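Local coordinates for cerato-platanin-like protein (Moniliophthora perniciosa, PDB 3SUK), which is a secreted fungal protein of the cerato-platanin family, of unsettled function, built on a double-psi beta-barrel, at residues Val4-Asp9 with Gly109-Gln114; Arg76-Val81 with Gln94-Glu99; Ile47-Asp52 with Asp84-Gly89; Cys61-Thr66 with Val118-Cys123. One frame throughout, in Å; residues are numbered along the deposited sequence. Where two conformers were deposited one is given.

Contact 1. Residues Val4-Asp9 with Gly109-Gln114; sequences VQLRFD and GTIDVQ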
loop_
_atom_site.group_PDB
_atom_site.type_symbol
_atom_site.label_atom_id
_atom_site.label_comp_id
_atom_site.label_asym_id
_atom_site.label_seq_id
_atom_site.Cartn_x
_atom_site.Cartn_y
_atom_site.Cartn_z
ATOM N N VAL A 4 -3.710 2.665 -12.638
ATOM C CA VAL A 4 -3.084 3.639 -11.763
ATOM C C VAL A 4 -1.592 3.340 -11.720
ATOM O O VAL A 4 -1.199 2.237 -11.941
ATOM C CB VAL A 4 -3.731 3.696 -10.340
ATOM C CG1 VAL A 4 -5.218 3.733 -10.440
ATOM C CG2 VAL A 4 -3.305 2.571 -9.493
ATOM N N GLN A 5 -0.787 4.351 -11.457
ATOM C CA GLN A 5 0.674 4.054 -11.411
ATOM C C GLN A 5 1.073 3.471 -10.041
ATOM O O GLN A 5 0.436 3.707 -9.046
ATOM C CB GLN A 5 1.528 5.288 -11.733
ATOM C CG GLN A 5 1.399 5.892 -13.168
ATOM C CD GLN A 5 2.677 6.585 -13.504
ATOM O OE1 GLN A 5 3.052 7.540 -12.829
ATOM N NE2 GLN A 5 3.448 6.012 -14.455
ATOM N N LEU A 6 2.069 2.605 -10.089
ATOM C CA LEU A 6 2.609 1.979 -8.897
ATOM C C LEU A 6 4.128 1.992 -8.956
ATOM O O LEU A 6 4.675 1.610 -9.939
ATOM C CB LEU A 6 2.044 0.559 -8.715
ATOM C CG LEU A 6 2.473 -0.135 -7.417
ATOM C CD1 LEU A 6 1.372 -1.015 -6.901
ATOM C CD2 LEU A 6 3.720 -0.951 -7.599
ATOM N N ARG A 7 4.759 2.352 -7.844
ATOM C CA ARG A 7 6.210 2.333 -7.684
ATOM C C ARG A 7 6.459 1.850 -6.248
ATOM O O ARG A 7 5.536 1.561 -5.531
ATOM C CB ARG A 7 6.838 3.714 -7.906
ATOM C CG ARG A 7 6.274 4.742 -6.976
ATOM C CD ARG A 7 6.474 6.234 -7.398
ATOM N NE ARG A 7 5.751 6.682 -8.589
ATOM C CZ ARG A 7 4.427 6.620 -8.854
ATOM N NH1 ARG A 7 3.452 6.034 -8.064
ATOM N NH2 ARG A 7 4.074 7.129 -10.012
ATOM N N PHE A 8 7.718 1.710 -5.890
ATOM C CA PHE A 8 8.051 1.253 -4.560
ATOM C C PHE A 8 8.818 2.295 -3.790
ATOM O O PHE A 8 9.411 3.196 -4.324
ATOM C CB PHE A 8 8.769 -0.118 -4.563
ATOM C CG PHE A 8 10.201 -0.070 -5.039
ATOM C CD1 PHE A 8 11.238 0.225 -4.173
ATOM C CD2 PHE A 8 10.490 -0.317 -6.334
ATOM C CE1 PHE A 8 12.497 0.272 -4.591
ATOM C CE2 PHE A 8 11.791 -0.305 -6.756
ATOM C CZ PHE A 8 12.792 0.007 -5.876
ATOM N N ASP A 9 8.683 2.168 -2.495
ATOM C CA ASP A 9 9.346 3.056 -1.529
ATOM C C ASP A 9 9.764 2.169 -0.372
ATOM O O ASP A 9 8.935 1.637 0.314
ATOM C CB ASP A 9 8.347 4.129 -1.082
ATOM C CG ASP A 9 8.929 5.141 -0.084
ATOM O OD1 ASP A 9 9.910 4.866 0.522
ATOM O OD2 ASP A 9 8.334 6.202 0.077
ATOM N N GLY A 109 10.731 -0.626 -11.891
ATOM C CA GLY A 109 10.668 0.682 -11.265
ATOM C C GLY A 109 9.303 1.307 -11.062
ATOM O O GLY A 109 8.890 1.465 -9.945
ATOM N N THR A 110 8.622 1.631 -12.157
ATOM C CA THR A 110 7.251 2.146 -12.188
ATOM C C THR A 110 6.383 1.350 -13.180
ATOM O O THR A 110 6.787 1.132 -14.282
ATOM C CB THR A 110 7.282 3.608 -12.575
ATOM O OG1 THR A 110 8.111 4.299 -11.661
ATOM C CG2 THR A 110 5.922 4.223 -12.477
ATOM N N ILE A 111 5.205 0.941 -12.764
ATOM C CA ILE A 111 4.287 0.164 -13.577
ATOM C C ILE A 111 2.865 0.732 -13.512
ATOM O O ILE A 111 2.545 1.550 -12.669
ATOM C CB ILE A 111 4.289 -1.319 -13.184
ATOM C CG1 ILE A 111 3.700 -1.471 -11.773
ATOM C CG2 ILE A 111 5.679 -1.944 -13.393
ATOM C CD1 ILE A 111 3.578 -2.867 -11.269
ATOM N N ASP A 112 2.035 0.320 -14.448
ATOM C CA ASP A 112 0.615 0.632 -14.428
ATOM C C ASP A 112 -0.133 -0.596 -13.925
ATOM O O ASP A 112 0.042 -1.637 -14.434
ATOM C CB ASP A 112 0.126 0.987 -15.829
ATOM C CG ASP A 112 0.631 2.281 -16.274
ATOM O OD1 ASP A 112 0.847 3.124 -15.463
ATOM O OD2 ASP A 112 0.801 2.438 -17.467
ATOM N N VAL A 113 -0.944 -0.419 -12.905
ATOM C CA VAL A 113 -1.691 -1.530 -12.339
ATOM C C VAL A 113 -3.181 -1.287 -12.399
ATOM O O VAL A 113 -3.595 -0.226 -12.668
ATOM C CB VAL A 113 -1.274 -1.826 -10.879
ATOM C CG1 VAL A 113 0.211 -2.147 -10.823
ATOM C CG2 VAL A 113 -1.619 -0.633 -9.912
ATOM N N GLN A 114 -3.941 -2.343 -12.230
ATOM C CA GLN A 114 -5.353 -2.237 -12.005
ATOM C C GLN A 114 -5.603 -2.309 -10.487
ATOM O O GLN A 114 -5.002 -3.072 -9.792
ATOM C CB GLN A 114 -6.107 -3.342 -12.745
ATOM C CG GLN A 114 -6.140 -3.165 -14.236
ATOM C CD GLN A 114 -6.941 -1.976 -14.672
ATOM O OE1 GLN A 114 -8.036 -1.771 -14.232
ATOM N NE2 GLN A 114 -6.380 -1.189 -15.555
HETATM O O HOH W 1 7.602 6.793 -10.578
HETATM O O HOH W 2 9.955 2.517 -7.675
#
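Val4 pairs with Val113, and Leu6 with Ile111, where strand 4-8 runs antiparallel to strand 110-118 in the double-psi beta-barrel of this family. Two hydrogen-bonded pairs carry the backbone: Val4 N to Val113 O and the return from Val113 N to Val4 O (2.8 Å, nearly straight at 175°), then Leu6 N to Ile111 O and Ile111 N to Leu6 O. The segment directions differ by 131°, well short of 180°, so the strands are strongly twisted against each other.

Apolar contacts gather on the face of Val4, Leu6, Ile111 and Val113. Val4 CG2 meets Val113 CG2 at 3.6 Å, and Leu6 CB lies 3.9 Å from Val113 CG1. Ile111 CG1 lies between its backbone N and carbonyl carbon (chi1 67°), which sets it beside Leu6 CB. Met97 of helix 94-101 touches both residues.

Polar groups occupy the other face. In one of two modelled conformers, Gln5 points the same way as Asp112, with Gln5 CG 3.6 Å from Asp112 OD1.

Two waters bridge the strands near Gly109 and Thr110. One joins Arg7 NE to Thr110 OG1; another accepts from Phe8 N and donates to Gly109 O at 2.7 Å.

Contact 2. Residues Arg76-Val81 with Gln94-Glu99; sequences RSINLV and QAAMDE
Ile78 and Ala96 form the apolar centre of this contact, in which helix 94-101 lies over strand 74-83 of the barrel, running roughly antiparallel to it. The short axes approach to 9.1 Å, with N-to-C directions 149° apart, and no hydrogen bond joins the two segments.

Ile78 can be followed outward. CB points toward the helix and branches there into CG2 and CG1. CG2, the short branch, comes 4.4 Å from Glu99 CB. The longer branch leaves through CG1, which sits between the backbone N and the carbonyl carbon (chi1 62°), and then extends (chi2 171°), carrying CD1 forward to the helix. There CD1 reaches Ala96 CB at 4.0 Å and Ala96 O at 3.9 Å. Leu80 CD1 approaches the same methyl, Ala96 CB, at 4.3 Å, while at the far end of the contact Arg76 CD lies 3.8 Å from Glu99 O.

The polar ends turn elsewhere: Arg76 NH1 bonds to Phe71 O, and Glu99 OE1 to His46 NE2. Within the helix, away from the strand, Gln94 NE2 donates to Asp98 OD2, on its syn lone pair. Between strand and helix the chemistry is thus mainly that of aliphatic carbons against a methyl and two helix carbonyl oxygens, all in van der Waals contact, which implies cohesion by shape and burial, without directional bonds.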
loop_
_atom_site.group_PDB
_atom_site.type_symbol
_atom_site.label_atom_id
_atom_site.label_comp_id
_atom_site.label_asym_id
_atom_site.label_seq_id
_atom_site.Cartn_x
_atom_site.Cartn_y
_atom_site.Cartn_z
ATOM N N ARG A 76 -1.143 -11.362 -11.575
ATOM C CA ARG A 76 -0.856 -11.493 -10.150
ATOM C C ARG A 76 -1.574 -10.367 -9.406
ATOM O O ARG A 76 -1.567 -9.268 -9.822
ATOM C CB ARG A 76 0.667 -11.458 -9.908
ATOM C CG ARG A 76 1.406 -12.510 -10.707
ATOM C CD ARG A 76 2.924 -12.528 -10.414
ATOM N NE ARG A 76 3.609 -13.600 -11.131
ATOM C CZ ARG A 76 3.978 -13.541 -12.394
ATOM N NH1 ARG A 76 3.782 -12.464 -13.128
ATOM N NH2 ARG A 76 4.551 -14.578 -12.896
ATOM N N SER A 77 -2.153 -10.712 -8.273
ATOM C CA SER A 77 -2.922 -9.786 -7.452
ATOM C C SER A 77 -2.563 -9.964 -5.971
ATOM O O SER A 77 -2.401 -11.048 -5.517
ATOM C CB SER A 77 -4.441 -9.950 -7.559
ATOM O OG SER A 77 -4.945 -9.912 -8.887
ATOM N N ILE A 78 -2.541 -8.843 -5.266
ATOM C CA ILE A 78 -2.372 -8.778 -3.826
ATOM C C ILE A 78 -3.405 -7.831 -3.244
ATOM O O ILE A 78 -3.921 -6.990 -3.928
ATOM C CB ILE A 78 -0.949 -8.300 -3.398
ATOM C CG1 ILE A 78 -0.701 -6.873 -3.910
ATOM C CG2 ILE A 78 0.107 -9.262 -3.877
ATOM C CD1 ILE A 78 0.586 -6.228 -3.364
ATOM N N ASN A 79 -3.676 -8.039 -1.974
ATOM C CA ASN A 79 -4.435 -7.120 -1.181
ATOM C C ASN A 79 -3.515 -6.270 -0.296
ATOM O O ASN A 79 -2.619 -6.751 0.312
ATOM C CB ASN A 79 -5.445 -7.873 -0.314
ATOM C CG ASN A 79 -6.439 -8.708 -1.137
ATOM O OD1 ASN A 79 -6.787 -8.390 -2.220
ATOM N ND2 ASN A 79 -6.796 -9.815 -0.595
ATOM N N LEU A 80 -3.755 -4.975 -0.319
ATOM C CA LEU A 80 -2.827 -4.008 0.214
ATOM C C LEU A 80 -3.546 -2.930 1.001
ATOM O O LEU A 80 -4.558 -2.464 0.597
ATOM C CB LEU A 80 -2.031 -3.387 -0.948
ATOM C CG LEU A 80 -0.978 -2.350 -0.494
ATOM C CD1 LEU A 80 0.355 -2.566 -1.225
ATOM C CD2 LEU A 80 -1.469 -0.907 -0.775
ATOM N N VAL A 81 -2.962 -2.502 2.114
ATOM C CA VAL A 81 -3.537 -1.423 2.925
ATOM C C VAL A 81 -2.793 -0.132 2.673
ATOM O O VAL A 81 -1.628 -0.081 2.773
ATOM C CB VAL A 81 -3.490 -1.751 4.461
ATOM C CG1 VAL A 81 -4.025 -0.564 5.312
ATOM C CG2 VAL A 81 -4.331 -3.038 4.745
ATOM N N GLN A 94 8.805 -2.422 -1.426
ATOM C CA GLN A 94 9.408 -3.133 -2.528
ATOM C C GLN A 94 8.932 -4.598 -2.484
ATOM O O GLN A 94 8.655 -5.180 -3.502
ATOM C CB GLN A 94 10.946 -3.086 -2.419
ATOM C CG GLN A 94 11.613 -3.726 -3.636
ATOM C CD GLN A 94 13.111 -3.875 -3.433
ATOM O OE1 GLN A 94 13.754 -2.981 -2.978
ATOM N NE2 GLN A 94 13.649 -5.020 -3.841
ATOM N N ALA A 95 8.824 -5.177 -1.317
ATOM C CA ALA A 95 8.463 -6.578 -1.236
ATOM C C ALA A 95 7.093 -6.834 -1.881
ATOM O O ALA A 95 6.908 -7.843 -2.559
ATOM C CB ALA A 95 8.486 -7.028 0.182
ATOM N N ALA A 96 6.174 -5.908 -1.688
ATOM C CA ALA A 96 4.875 -5.976 -2.302
ATOM C C ALA A 96 4.928 -5.862 -3.810
ATOM O O ALA A 96 4.269 -6.594 -4.475
ATOM C CB ALA A 96 3.955 -4.925 -1.736
ATOM N N MET A 97 5.691 -4.925 -4.335
ATOM C CA MET A 97 5.876 -4.789 -5.763
ATOM C C MET A 97 6.569 -6.029 -6.319
ATOM O O MET A 97 6.261 -6.449 -7.394
ATOM C CB MET A 97 6.616 -3.512 -6.137
ATOM C CG MET A 97 6.614 -3.267 -7.601
ATOM S SD MET A 97 7.347 -1.660 -8.008
ATOM C CE MET A 97 7.179 -1.613 -9.786
ATOM N N ASP A 98 7.508 -6.589 -5.569
ATOM C CA ASP A 98 8.132 -7.806 -6.047
ATOM C C ASP A 98 7.127 -8.963 -6.158
ATOM O O ASP A 98 7.163 -9.694 -7.099
ATOM C CB ASP A 98 9.336 -8.174 -5.178
ATOM C CG ASP A 98 10.612 -7.463 -5.600
ATOM O OD1 ASP A 98 10.849 -7.318 -6.776
ATOM O OD2 ASP A 98 11.365 -7.060 -4.695
ATOM N N GLU A 99 6.238 -9.082 -5.210
ATOM C CA GLU A 99 5.220 -10.129 -5.260
ATOM C C GLU A 99 4.280 -9.919 -6.465
ATOM O O GLU A 99 3.921 -10.840 -7.145
ATOM C CB GLU A 99 4.456 -10.191 -3.952
ATOM C CG GLU A 99 5.252 -10.775 -2.812
ATOM C CD GLU A 99 4.494 -10.668 -1.515
ATOM O OE1 GLU A 99 3.408 -11.252 -1.455
ATOM O OE2 GLU A 99 5.022 -10.067 -0.551
#

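Contact 3. Residues Ile47-Asp52 with Asp84-Gly89; sequences IGASSD and DHAGNG
Ser50 O receives Ala86 N from almost directly above its carbonyl plane: the donor stands 81° out of that plane, at an N-O distance of 3.1 Å. This unusual bond follows a corner of the chain at Asp84, where the loop between strands 74-83 and 90-92 of the double-psi beta-barrel runs parallel to strand 47-50. The companion bond, Ser50 N to Asp84 O, is straighter.

Beyond it the loop curls back round Ser51. Ser51 N donates to Gly89 O, and Gly89 N donates to Ser51 OG at 2.9 Å, bent to 131°. With chi1 at 50°, OG lies between the backbone N and the carbonyl carbon, which brings it to that amide. Replacing Ser51 by alanine removes OG and would probably leave Gly89 N without this acceptor, with Ser51 N to Gly89 O as the remaining hydrogen bond between these two residues.

Ala49 CB packs 3.7 Å from Ala86 CB and 3.8 Å from Asp84 CB. The Asp84 carboxylate serves other partners, Tyr12 OH at OD2 and Ala23 N at OD1. Ser50 OG, anti to its own N, closes an ST turn by accepting from Asp52 N at 3.0 Å.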
loop_
_atom_site.group_PDB
_atom_site.type_symbol
_atom_site.label_atom_id
_atom_site.label_comp_id
_atom_site.label_asym_id
_atom_site.label_seq_id
_atom_site.Cartn_x
_atom_site.Cartn_y
_atom_site.Cartn_z
ATOM N N ILE A 47 1.703 -3.069 2.096
ATOM C CA ILE A 47 1.319 -1.760 2.604
ATOM C C ILE A 47 1.936 -0.681 1.721
ATOM O O ILE A 47 2.893 -0.939 1.029
ATOM C CB ILE A 47 1.756 -1.526 4.061
ATOM C CG1 ILE A 47 3.267 -1.666 4.193
ATOM C CG2 ILE A 47 1.012 -2.451 5.044
ATOM C CD1 ILE A 47 3.858 -1.031 5.426
ATOM N N GLY A 48 1.345 0.499 1.746
ATOM C CA GLY A 48 1.894 1.592 0.979
ATOM C C GLY A 48 1.131 2.892 1.090
ATOM O O GLY A 48 0.161 3.010 1.784
ATOM N N ALA A 49 1.618 3.860 0.327
ATOM C CA ALA A 49 0.979 5.149 0.181
ATOM C C ALA A 49 0.035 5.106 -1.031
ATOM O O ALA A 49 0.305 4.340 -1.939
ATOM C CB ALA A 49 2.041 6.230 -0.007
ATOM N N SER A 50 -1.042 5.896 -0.998
ATOM C CA SER A 50 -1.949 6.072 -2.118
ATOM C C SER A 50 -2.348 7.550 -2.252
ATOM O O SER A 50 -2.494 8.236 -1.296
ATOM C CB SER A 50 -3.202 5.221 -1.935
ATOM O OG SER A 50 -4.201 5.552 -2.854
ATOM N N SER A 51 -2.551 7.979 -3.481
ATOM C CA SER A 51 -3.087 9.309 -3.787
ATOM C C SER A 51 -4.522 9.468 -3.325
ATOM O O SER A 51 -5.021 10.559 -3.228
ATOM C CB SER A 51 -2.930 9.642 -5.276
ATOM O OG SER A 51 -3.387 8.646 -6.118
ATOM N N ASP A 52 -5.169 8.356 -2.995
ATOM C CA ASP A 52 -6.515 8.405 -2.396
ATOM C C ASP A 52 -6.475 9.057 -1.015
ATOM O O ASP A 52 -7.448 9.539 -0.546
ATOM C CB ASP A 52 -7.185 7.022 -2.293
ATOM C CG ASP A 52 -7.672 6.491 -3.618
ATOM O OD1 ASP A 52 -7.547 7.167 -4.611
ATOM O OD2 ASP A 52 -8.214 5.407 -3.631
ATOM N N ASP A 84 -0.676 6.027 3.912
ATOM C CA ASP A 84 0.087 7.269 3.754
ATOM C C ASP A 84 -0.376 7.918 2.454
ATOM O O ASP A 84 -1.009 7.282 1.666
ATOM C CB ASP A 84 1.586 6.928 3.733
ATOM C CG ASP A 84 2.524 8.117 4.015
ATOM O OD1 ASP A 84 2.046 9.183 4.327
ATOM O OD2 ASP A 84 3.723 7.857 3.876
ATOM N N HIS A 85 -0.049 9.186 2.295
ATOM C CA HIS A 85 -0.292 9.944 1.073
ATOM C C HIS A 85 0.785 9.675 0.016
ATOM O O HIS A 85 1.892 9.706 0.323
ATOM C CB HIS A 85 -0.308 11.458 1.417
ATOM C CG HIS A 85 -0.283 12.356 0.206
ATOM N ND1 HIS A 85 -1.368 12.539 -0.609
ATOM C CD2 HIS A 85 0.717 13.074 -0.344
ATOM C CE1 HIS A 85 -1.054 13.360 -1.590
ATOM N NE2 HIS A 85 0.203 13.705 -1.442
ATOM N N ALA A 86 0.358 9.493 -1.231
ATOM C CA ALA A 86 1.244 9.461 -2.400
ATOM C C ALA A 86 0.774 10.569 -3.327
ATOM O O ALA A 86 -0.362 10.915 -3.348
ATOM C CB ALA A 86 1.124 8.133 -3.103
ATOM N N GLY A 87 1.697 11.113 -4.086
ATOM C CA GLY A 87 1.356 12.104 -5.078
ATOM C C GLY A 87 0.610 11.556 -6.276
ATOM O O GLY A 87 -0.046 12.267 -6.919
ATOM N N ASN A 88 0.819 10.306 -6.621
ATOM C CA ASN A 88 0.262 9.758 -7.858
ATOM C C ASN A 88 0.137 8.223 -7.821
ATOM O O ASN A 88 1.095 7.559 -8.050
ATOM C CB ASN A 88 1.192 10.211 -9.013
ATOM C CG ASN A 88 0.836 9.660 -10.340
ATOM O OD1 ASN A 88 -0.263 9.377 -10.625
ATOM N ND2 ASN A 88 1.817 9.613 -11.194
ATOM N N GLY A 89 -1.054 7.711 -7.636
ATOM C CA GLY A 89 -1.246 6.278 -7.446
ATOM C C GLY A 89 -0.625 5.706 -6.170
ATOM O O GLY A 89 -0.764 6.291 -5.136
#

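Contact 4. Residues Cys61-Thr66 with Val118-Cys123; sequences CGNCYT and VARSVC
Val118 N donates to Cys64 O at 3.0 Å, almost straight, where the end of strand 110-118 passes the start of strand 64-71; the opposite side of this pairing is bridged by a water that accepts from Cys64 N and donates to Val118 O. The chain then winds into the 3-10 turn 120-123.

That turn brings Cys123 to Cys64, and their SG atoms are joined in a disulfide of 2.0 Å with a chi3 of 78°. Cys64 SG reaches it anti to its own backbone N (chi1 -178°). Val118 CG2 packs 3.5 Å from Cys64 SG, with Val122 CB a little farther off, while Val118 CG1 approaches Thr66 OG1, a hydroxyl whose polar partner is Asn79 OD1.

Arg120 reaches back along the loop before the strand. Both NE (3.1 Å) and NH2 (2.9 Å) donate side-on to one atom, Asn63 OD1, the NE bond lying in the carbonyl plane on a lone pair. The two flat groups are turned 55° apart. Gly62 C lies over one guanidinium face, and Arg120 CD is 3.2 Å from Gly62 O. Asn63 ND2 donates to Tyr65 OH, which is also hydrogen-bonded to Asp52 OD2. A leucine here, in place of Arg120, would probably leave Asn63 OD1 without these two donors, the amide then relying on its ND2 bond to Tyr65 OH.

Cys64-Cys123 fastens the C-terminal turn to strand 64-71, and a second disulfide, Cys61-Cys24, ties down the loop before that strand, in the double-psi beta-barrel of the cerato-platanin family.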
loop_
_atom_site.group_PDB
_atom_site.type_symbol
_atom_site.label_atom_id
_atom_site.label_comp_id
_atom_site.label_asym_id
_atom_site.label_seq_id
_atom_site.Cartn_x
_atom_site.Cartn_y
_atom_site.Cartn_z
ATOM N N CYS A 61 -7.655 6.590 4.931
ATOM C CA CYS A 61 -6.657 5.886 5.753
ATOM C C CYS A 61 -7.164 4.497 6.117
ATOM O O CYS A 61 -8.220 4.360 6.696
ATOM C CB CYS A 61 -6.381 6.665 7.079
ATOM S SG CYS A 61 -5.278 8.120 6.806
ATOM N N GLY A 62 -6.369 3.501 5.780
ATOM C CA GLY A 62 -6.749 2.118 6.012
ATOM C C GLY A 62 -7.473 1.432 4.861
ATOM O O GLY A 62 -7.741 0.268 4.932
ATOM N N ASN A 63 -7.674 2.126 3.752
ATOM C CA ASN A 63 -8.347 1.486 2.654
ATOM C C ASN A 63 -7.590 0.271 2.157
ATOM O O ASN A 63 -6.403 0.246 2.094
ATOM C CB ASN A 63 -8.589 2.445 1.498
ATOM C CG ASN A 63 -9.812 3.348 1.713
ATOM O OD1 ASN A 63 -10.495 3.261 2.690
ATOM N ND2 ASN A 63 -9.997 4.232 0.813
ATOM N N CYS A 64 -8.367 -0.718 1.779
ATOM C CA CYS A 64 -7.883 -1.993 1.322
ATOM C C CYS A 64 -8.145 -2.119 -0.176
ATOM O O CYS A 64 -9.223 -1.956 -0.593
ATOM C CB CYS A 64 -8.663 -3.084 2.078
ATOM S SG CYS A 64 -8.168 -4.795 1.692
ATOM N N TYR A 65 -7.103 -2.409 -0.930
ATOM C CA TYR A 65 -7.151 -2.482 -2.366
ATOM C C TYR A 65 -6.644 -3.818 -2.874
ATOM O O TYR A 65 -5.625 -4.298 -2.444
ATOM C CB TYR A 65 -6.283 -1.386 -2.973
ATOM C CG TYR A 65 -6.693 0.002 -2.602
ATOM C CD1 TYR A 65 -6.175 0.602 -1.475
ATOM C CD2 TYR A 65 -7.589 0.721 -3.381
ATOM C CE1 TYR A 65 -6.512 1.873 -1.142
ATOM C CE2 TYR A 65 -7.958 1.990 -3.035
ATOM C CZ TYR A 65 -7.443 2.547 -1.902
ATOM O OH TYR A 65 -7.802 3.808 -1.546
ATOM N N THR A 66 -7.350 -4.370 -3.834
ATOM C CA THR A 66 -6.872 -5.519 -4.570
ATOM C C THR A 66 -6.214 -4.936 -5.796
ATOM O O THR A 66 -6.846 -4.289 -6.598
ATOM C CB THR A 66 -8.004 -6.463 -4.977
ATOM O OG1 THR A 66 -8.567 -7.029 -3.800
ATOM C CG2 THR A 66 -7.476 -7.573 -5.826
ATOM N N VAL A 118 -11.655 -2.876 -2.005
ATOM C CA VAL A 118 -12.476 -3.920 -1.446
ATOM C C VAL A 118 -12.766 -3.574 0.029
ATOM O O VAL A 118 -12.344 -2.579 0.552
ATOM C CB VAL A 118 -11.808 -5.317 -1.552
ATOM C CG1 VAL A 118 -11.647 -5.727 -3.017
ATOM C CG2 VAL A 118 -10.466 -5.310 -0.846
ATOM N N ALA A 119 -13.560 -4.409 0.671
ATOM C CA ALA A 119 -13.918 -4.168 2.044
ATOM C C ALA A 119 -12.682 -4.163 2.932
ATOM O O ALA A 119 -11.751 -4.861 2.687
ATOM C CB ALA A 119 -14.923 -5.210 2.549
ATOM N N ARG A 120 -12.755 -3.361 3.984
ATOM C CA ARG A 120 -11.660 -3.178 4.910
ATOM C C ARG A 120 -11.288 -4.548 5.501
ATOM O O ARG A 120 -10.130 -4.857 5.696
ATOM C CB ARG A 120 -12.049 -2.199 6.043
ATOM C CG ARG A 120 -12.238 -0.701 5.657
ATOM C CD ARG A 120 -10.885 -0.081 5.336
ATOM N NE ARG A 120 -11.015 1.334 5.002
ATOM C CZ ARG A 120 -10.984 2.304 5.884
ATOM N NH1 ARG A 120 -10.881 2.032 7.162
ATOM N NH2 ARG A 120 -11.104 3.552 5.471
ATOM N N SER A 121 -12.310 -5.361 5.712
ATOM C CA SER A 121 -12.123 -6.682 6.332
ATOM C C SER A 121 -11.255 -7.629 5.511
ATOM O O SER A 121 -10.614 -8.459 6.074
ATOM C CB SER A 121 -13.490 -7.321 6.650
ATOM O OG SER A 121 -14.199 -7.531 5.494
ATOM N N VAL A 122 -11.210 -7.439 4.202
ATOM C CA VAL A 122 -10.356 -8.280 3.342
ATOM C C VAL A 122 -8.881 -8.183 3.754
ATOM O O VAL A 122 -8.155 -9.109 3.679
ATOM C CB VAL A 122 -10.544 -7.976 1.822
ATOM C CG1 VAL A 122 -9.547 -8.823 0.930
ATOM C CG2 VAL A 122 -11.996 -8.241 1.403
ATOM N N CYS A 123 -8.492 -7.010 4.237
ATOM C CA CYS A 123 -7.153 -6.748 4.717
ATOM C C CYS A 123 -7.023 -6.867 6.228
ATOM O O CYS A 123 -6.032 -6.542 6.744
ATOM C CB CYS A 123 -6.775 -5.323 4.373
ATOM S SG CYS A 123 -6.345 -5.050 2.592
HETATM O O HOH W 3 -11.266 -0.414 1.991
#

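All four contacts reach the same mixed sheet. Contacts 1 and 2 lie about 11 Å apart between centres and are linked by Met97 of helix 94-101, whose CG lies 3.7 Å from Leu6 CD2. Contact 3, its centre also about 11 Å from that of contact 1, meets it through Asn88 O and Arg7 NH1, a weak hydrogen bond. Strand 74-83 joins contact 2 to both remaining contacts: Val81 O probably bonds Gly48 N of contact 3, and Leu80 N probably bonds Tyr65 O of contact 4. Contacts 3 and 4, about 14 Å between centres, meet where Ser50 OG lies 4.2 Å from Tyr65 OH. Contacts 1 and 4 are farthest apart, about 18 Å between centres, yet both use strand 110-118.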